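Local coordinates for protein tail assembly chaperone (Enterobacteria phage HK97, PDB 2OB9) that probably acts as a chaperone in the assembly of the phage tail and forms a spiral structure shared by highly diverged relatives, at residues F18-V23 and K32-E37; R36-E41 and V73-D78. All blocks are in the same frame, centred on the assembly; numbering follows the deposited sequence.

Interaction 1: F18-V23 and K32-E37; sequences FRHKTV and KVVLRE
Lys32 meets Thr22 toward the hairpin turn, where its CB lies 3.9 Å from Thr22 CG2. Its CA-H also faces Val23 O. Val33 pairs with Val23 through two backbone bonds, one in each direction. Its side chain shares a sheet face with those of Leu35, Val23 and Lys21. Val34 turns to the other face, with Thr22 and His20. There its CG2 touches Thr22 OG1 and its CG1 comes near His20 ND1. Leu35 repeats the double backbone bond, now with Lys21, and Lys21 N to Leu35 O measures 2.8 Å. Leu35 CD1 reaches Val23 CG2 at 3.8 Å; the two side chains cross obliquely on one face, between successive hydrogen-bonded pairs. Val23 and Leu35 both pack on helix 103-113, and the amine of Lys21 bonds to Gln111 O there.

Arg36 lies opposite His20, and its side chain runs along Phe18. With CG between the backbone N and the carbonyl carbon (chi1 78°) and the chain then extended to NE, it lies beside the ring. CD sits over one ring face, 3.9 Å from the centroid, a CH-pi contact. The guanidinium stacks on the same ring with planes 30° apart, an off-centre cation-pi pair. NH1, salt-bridged to Asp78, also bonds to Glu37 O.

Glu37 closes the contact at the open end of the hairpin, where the chain leaves strand 31-36. Its N bonds to Arg19 O, and its OE2 takes Arg19 N at 2.8 Å on the anti side of the carboxylate. Its OE1 forms a salt bridge with Arg107 of a second subunit, while the guanidinium of Arg19 pairs with Glu27 of that subunit. This is an antiparallel beta hairpin, with alternating hydrogen-bonded and non-hydrogen-bonded pairs, extended by strand 80-81 along the outer edge of strand 31-36.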
loop_
_atom_site.group_PDB
_atom_site.type_symbol
_atom_site.label_atom_id
_atom_site.label_comp_id
_atom_site.label_asym_id
_atom_site.label_seq_id
_atom_site.Cartn_x
_atom_site.Cartn_y
_atom_site.Cartn_z
ATOM N N PHE A 18 -35.674 6.596 10.101
ATOM C CA PHE A 18 -34.831 7.781 9.931
ATOM C C PHE A 18 -35.019 8.770 11.051
ATOM O O PHE A 18 -36.116 9.159 11.314
ATOM C CB PHE A 18 -35.189 8.506 8.605
ATOM C CG PHE A 18 -34.889 7.700 7.403
ATOM C CD1 PHE A 18 -33.667 7.809 6.782
ATOM C CD2 PHE A 18 -35.803 6.748 6.934
ATOM C CE1 PHE A 18 -33.359 7.025 5.697
ATOM C CE2 PHE A 18 -35.487 5.943 5.854
ATOM C CZ PHE A 18 -34.260 6.095 5.234
ATOM N N ARG A 19 -33.932 9.199 11.681
ATOM C CA ARG A 19 -33.925 10.497 12.371
ATOM C C ARG A 19 -34.340 11.610 11.394
ATOM O O ARG A 19 -33.967 11.596 10.236
ATOM C CB ARG A 19 -32.528 10.803 12.899
ATOM C CG ARG A 19 -32.145 9.901 14.030
ATOM C CD ARG A 19 -30.792 10.266 14.546
ATOM N NE ARG A 19 -30.384 9.349 15.586
ATOM C CZ ARG A 19 -29.146 9.248 16.045
ATOM N NH1 ARG A 19 -28.192 10.040 15.566
ATOM N NH2 ARG A 19 -28.868 8.363 16.990
ATOM N N HIS A 20 -35.119 12.573 11.864
ATOM C CA HIS A 20 -35.681 13.572 10.967
ATOM C C HIS A 20 -36.200 14.745 11.773
ATOM O O HIS A 20 -36.402 14.615 12.969
ATOM C CB HIS A 20 -36.780 12.975 10.078
ATOM C CG HIS A 20 -37.955 12.414 10.833
ATOM N ND1 HIS A 20 -39.183 13.056 10.905
ATOM C CD2 HIS A 20 -38.098 11.254 11.519
ATOM C CE1 HIS A 20 -40.019 12.322 11.615
ATOM N NE2 HIS A 20 -39.386 11.232 12.010
ATOM N N LYS A 21 -36.389 15.891 11.117
ATOM C CA LYS A 21 -36.954 17.060 11.787
ATOM C C LYS A 21 -37.663 18.000 10.809
ATOM O O LYS A 21 -37.434 17.949 9.609
ATOM C CB LYS A 21 -35.875 17.826 12.595
ATOM C CG LYS A 21 -34.588 18.142 11.817
ATOM C CD LYS A 21 -33.708 19.090 12.626
ATOM C CE LYS A 21 -32.652 19.715 11.741
ATOM N NZ LYS A 21 -31.289 19.113 11.890
ATOM N N THR A 22 -38.531 18.848 11.351
ATOM C CA THR A 22 -39.141 19.902 10.595
ATOM C C THR A 22 -38.314 21.159 10.720
ATOM O O THR A 22 -37.953 21.584 11.816
ATOM C CB THR A 22 -40.585 20.138 11.029
ATOM O OG1 THR A 22 -41.332 18.935 10.809
ATOM C CG2 THR A 22 -41.225 21.256 10.196
ATOM N N VAL A 23 -38.013 21.733 9.564
ATOM C CA VAL A 23 -37.223 22.934 9.406
ATOM C C VAL A 23 -38.053 23.951 8.579
ATOM O O VAL A 23 -38.626 23.605 7.551
ATOM C CB VAL A 23 -35.868 22.580 8.683
ATOM C CG1 VAL A 23 -35.153 23.808 8.150
ATOM C CG2 VAL A 23 -34.979 21.839 9.614
ATOM N N LYS A 32 -42.055 24.996 5.275
ATOM C CA LYS A 32 -41.482 23.958 6.093
ATOM C C LYS A 32 -41.177 22.763 5.202
ATOM O O LYS A 32 -41.945 22.450 4.285
ATOM C CB LYS A 32 -42.424 23.499 7.209
ATOM C CG LYS A 32 -42.802 24.515 8.246
ATOM C CD LYS A 32 -43.984 23.961 9.092
ATOM C CE LYS A 32 -45.352 24.436 8.508
ATOM N NZ LYS A 32 -46.595 23.700 9.016
ATOM N N VAL A 33 -40.030 22.130 5.474
ATOM C CA VAL A 33 -39.606 20.890 4.846
ATOM C C VAL A 33 -39.272 19.953 5.995
ATOM O O VAL A 33 -39.208 20.375 7.150
ATOM C CB VAL A 33 -38.339 21.073 3.918
ATOM C CG1 VAL A 33 -38.612 22.111 2.845
ATOM C CG2 VAL A 33 -37.021 21.398 4.736
ATOM N N VAL A 34 -39.097 18.679 5.674
ATOM C CA VAL A 34 -38.632 17.696 6.616
ATOM C C VAL A 34 -37.264 17.236 6.130
ATOM O O VAL A 34 -37.074 16.907 4.970
ATOM C CB VAL A 34 -39.639 16.508 6.739
ATOM C CG1 VAL A 34 -38.996 15.320 7.446
ATOM C CG2 VAL A 34 -40.927 16.936 7.475
ATOM N N LEU A 35 -36.302 17.273 7.025
ATOM C CA LEU A 35 -34.966 16.781 6.771
ATOM C C LEU A 35 -34.792 15.451 7.502
ATOM O O LEU A 35 -35.061 15.350 8.701
ATOM C CB LEU A 35 -33.908 17.796 7.308
ATOM C CG LEU A 35 -33.824 19.186 6.651
ATOM C CD1 LEU A 35 -32.645 19.988 7.198
ATOM C CD2 LEU A 35 -33.767 19.116 5.096
ATOM N N ARG A 36 -34.334 14.447 6.765
ATOM C CA ARG A 36 -34.065 13.123 7.309
ATOM C C ARG A 36 -32.568 12.834 7.139
ATOM O O ARG A 36 -31.967 13.365 6.246
ATOM C CB ARG A 36 -34.955 12.066 6.605
ATOM C CG ARG A 36 -34.498 11.645 5.219
ATOM C CD ARG A 36 -35.295 10.427 4.891
ATOM N NE ARG A 36 -35.357 9.884 3.533
ATOM C CZ ARG A 36 -34.331 9.424 2.824
ATOM N NH1 ARG A 36 -33.074 9.597 3.258
ATOM N NH2 ARG A 36 -34.560 8.839 1.626
ATOM N N GLU A 37 -31.970 12.046 8.029
ATOM C CA GLU A 37 -30.635 11.520 7.807
ATOM C C GLU A 37 -30.619 10.712 6.484
ATOM O O GLU A 37 -31.652 10.232 6.061
ATOM C CB GLU A 37 -30.203 10.645 8.979
ATOM C CG GLU A 37 -30.965 9.341 9.082
ATOM C CD GLU A 37 -30.521 8.538 10.276
ATOM O OE1 GLU A 37 -29.307 8.257 10.356
ATOM O OE2 GLU A 37 -31.378 8.175 11.115
#

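Interaction 2: R36-E41 and V73-D78; sequences REPSGE and VVLFID
Asp78 and Arg36 meet at about a right angle, with carboxylate and guanidinium planes 78° apart. The arginine grips end-on: NH1 bonds to Asp78 OD2 at 2.8 Å and NH2 to Asp78 OD1 at 3.1 Å. Both nitrogens come from above the carboxylate plane, so the salt bridge is not the flat paired form. The carbonyl of Asp78 lies over one face of the guanidinium, but its angles are too poor for a hydrogen bond.

OD2 has a second donor. Ser39 N reaches it at 2.9 Å, nearly straight at 168°, close to the oxygen's C-O axis. Asp78 CG stands opposite the backbone N (chi1 -169°), which carries the carboxylate out to the arginine and to Ser39 N. Ser39 also N-caps the helix that follows, through a weak bond from Glu41 N to Ser39 OG.

Pro38 adds the apolar part. Its CB touches CD2 of Leu75, which lies one helical turn before Asp78, at 3.5 Å.

The contact is buried. It ties the turn between strand 31-36 and helix 40-49 to the end of helix 61-79. Trp43 of helix 40-49 and Leu113 of helix 103-113 pack against both Pro38 and Leu75.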
loop_
_atom_site.group_PDB
_atom_site.type_symbol
_atom_site.label_atom_id
_atom_site.label_comp_id
_atom_site.label_asym_id
_atom_site.label_seq_id
_atom_site.Cartn_x
_atom_site.Cartn_y
_atom_site.Cartn_z
ATOM N N ARG A 36 -34.334 14.447 6.765
ATOM C CA ARG A 36 -34.065 13.123 7.309
ATOM C C ARG A 36 -32.568 12.834 7.139
ATOM O O ARG A 36 -31.967 13.365 6.246
ATOM C CB ARG A 36 -34.955 12.066 6.605
ATOM C CG ARG A 36 -34.498 11.645 5.219
ATOM C CD ARG A 36 -35.295 10.427 4.891
ATOM N NE ARG A 36 -35.357 9.884 3.533
ATOM C CZ ARG A 36 -34.331 9.424 2.824
ATOM N NH1 ARG A 36 -33.074 9.597 3.258
ATOM N NH2 ARG A 36 -34.560 8.839 1.626
ATOM N N GLU A 37 -31.970 12.046 8.029
ATOM C CA GLU A 37 -30.635 11.520 7.807
ATOM C C GLU A 37 -30.619 10.712 6.484
ATOM O O GLU A 37 -31.652 10.232 6.061
ATOM C CB GLU A 37 -30.203 10.645 8.979
ATOM C CG GLU A 37 -30.965 9.341 9.082
ATOM C CD GLU A 37 -30.521 8.538 10.276
ATOM O OE1 GLU A 37 -29.307 8.257 10.356
ATOM O OE2 GLU A 37 -31.378 8.175 11.115
ATOM N N PRO A 38 -29.460 10.609 5.809
ATOM C CA PRO A 38 -29.442 9.819 4.581
ATOM C C PRO A 38 -29.610 8.335 4.804
ATOM O O PRO A 38 -29.217 7.796 5.858
ATOM C CB PRO A 38 -28.050 10.095 3.993
ATOM C CG PRO A 38 -27.607 11.353 4.678
ATOM C CD PRO A 38 -28.172 11.292 6.038
ATOM N N SER A 39 -30.185 7.692 3.797
ATOM C CA SER A 39 -30.372 6.284 3.811
ATOM C C SER A 39 -29.014 5.648 3.587
ATOM O O SER A 39 -28.057 6.331 3.209
ATOM C CB SER A 39 -31.419 5.874 2.747
ATOM O OG SER A 39 -30.826 5.577 1.503
ATOM N N GLY A 40 -28.892 4.352 3.870
ATOM C CA GLY A 40 -27.634 3.655 3.548
ATOM C C GLY A 40 -27.404 3.477 2.052
ATOM O O GLY A 40 -26.286 3.265 1.619
ATOM N N GLU A 41 -28.490 3.551 1.278
ATOM C CA GLU A 41 -28.483 3.546 -0.201
ATOM C C GLU A 41 -28.006 4.888 -0.780
ATOM O O GLU A 41 -27.710 4.988 -1.978
ATOM C CB GLU A 41 -29.899 3.255 -0.726
ATOM C CG GLU A 41 -30.227 1.762 -0.868
ATOM C CD GLU A 41 -31.577 1.359 -0.282
ATOM O OE1 GLU A 41 -32.238 2.188 0.408
ATOM O OE2 GLU A 41 -31.965 0.183 -0.499
ATOM N N VAL A 73 -24.835 16.896 -4.021
ATOM C CA VAL A 73 -26.225 16.936 -4.512
ATOM C C VAL A 73 -26.990 15.610 -4.334
ATOM O O VAL A 73 -28.171 15.645 -4.094
ATOM C CB VAL A 73 -26.465 17.656 -5.910
ATOM C CG1 VAL A 73 -25.326 18.560 -6.325
ATOM C CG2 VAL A 73 -26.946 16.705 -6.989
ATOM N N VAL A 74 -26.279 14.472 -4.394
ATOM C CA VAL A 74 -26.801 13.105 -4.223
ATOM C C VAL A 74 -27.291 12.851 -2.823
ATOM O O VAL A 74 -28.358 12.245 -2.627
ATOM C CB VAL A 74 -25.712 12.036 -4.601
ATOM C CG1 VAL A 74 -25.863 10.687 -3.806
ATOM C CG2 VAL A 74 -25.705 11.812 -6.080
ATOM N N LEU A 75 -26.513 13.288 -1.844
ATOM C CA LEU A 75 -26.974 13.261 -0.484
ATOM C C LEU A 75 -28.163 14.204 -0.327
ATOM O O LEU A 75 -29.112 13.895 0.391
ATOM C CB LEU A 75 -25.845 13.623 0.518
ATOM C CG LEU A 75 -24.949 12.549 1.090
ATOM C CD1 LEU A 75 -24.041 13.114 2.192
ATOM C CD2 LEU A 75 -25.791 11.389 1.603
ATOM N N PHE A 76 -28.096 15.379 -0.945
ATOM C CA PHE A 76 -29.178 16.386 -0.782
ATOM C C PHE A 76 -30.557 15.894 -1.206
ATOM O O PHE A 76 -31.581 16.095 -0.514
ATOM C CB PHE A 76 -28.853 17.687 -1.530
ATOM C CG PHE A 76 -30.001 18.685 -1.522
ATOM C CD1 PHE A 76 -30.281 19.443 -0.383
ATOM C CD2 PHE A 76 -30.811 18.859 -2.653
ATOM C CE1 PHE A 76 -31.347 20.364 -0.372
ATOM C CE2 PHE A 76 -31.889 19.785 -2.635
ATOM C CZ PHE A 76 -32.128 20.537 -1.505
ATOM N N ILE A 77 -30.575 15.297 -2.382
ATOM C CA ILE A 77 -31.760 14.765 -2.958
ATOM C C ILE A 77 -32.372 13.716 -2.031
ATOM O O ILE A 77 -33.571 13.556 -1.985
ATOM C CB ILE A 77 -31.409 14.206 -4.308
ATOM C CG1 ILE A 77 -31.373 15.335 -5.335
ATOM C CG2 ILE A 77 -32.318 13.068 -4.713
ATOM C CD1 ILE A 77 -30.503 14.964 -6.547
ATOM N N ASP A 78 -31.529 13.036 -1.273
ATOM C CA ASP A 78 -31.970 11.988 -0.420
ATOM C C ASP A 78 -32.456 12.492 0.928
ATOM O O ASP A 78 -33.374 11.925 1.525
ATOM C CB ASP A 78 -30.829 11.003 -0.222
ATOM C CG ASP A 78 -31.288 9.723 0.463
ATOM O OD1 ASP A 78 -32.081 8.963 -0.152
ATOM O OD2 ASP A 78 -30.846 9.517 1.613
#

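Arg36 and Glu37 belong to both contacts, whose centres are about 11 Å apart. Interaction 1 is partly buried and holds two strands mainly by backbone bonds. Interaction 2 is a buried contact between a turn and a helix, held by a charged pair, one backbone donor and a small apolar patch. Arg36 serves an aromatic partner in the first and an acidic one in the second, and thus links the hairpin to the end of helix 61-79. Phe18 CE1 also packs on Ser39 CA at 3.6 Å, so the contacts touch directly. Both reach the second subunit through Glu37, interaction 1 also through Phe18 and Arg19, interaction 2 also through Glu41.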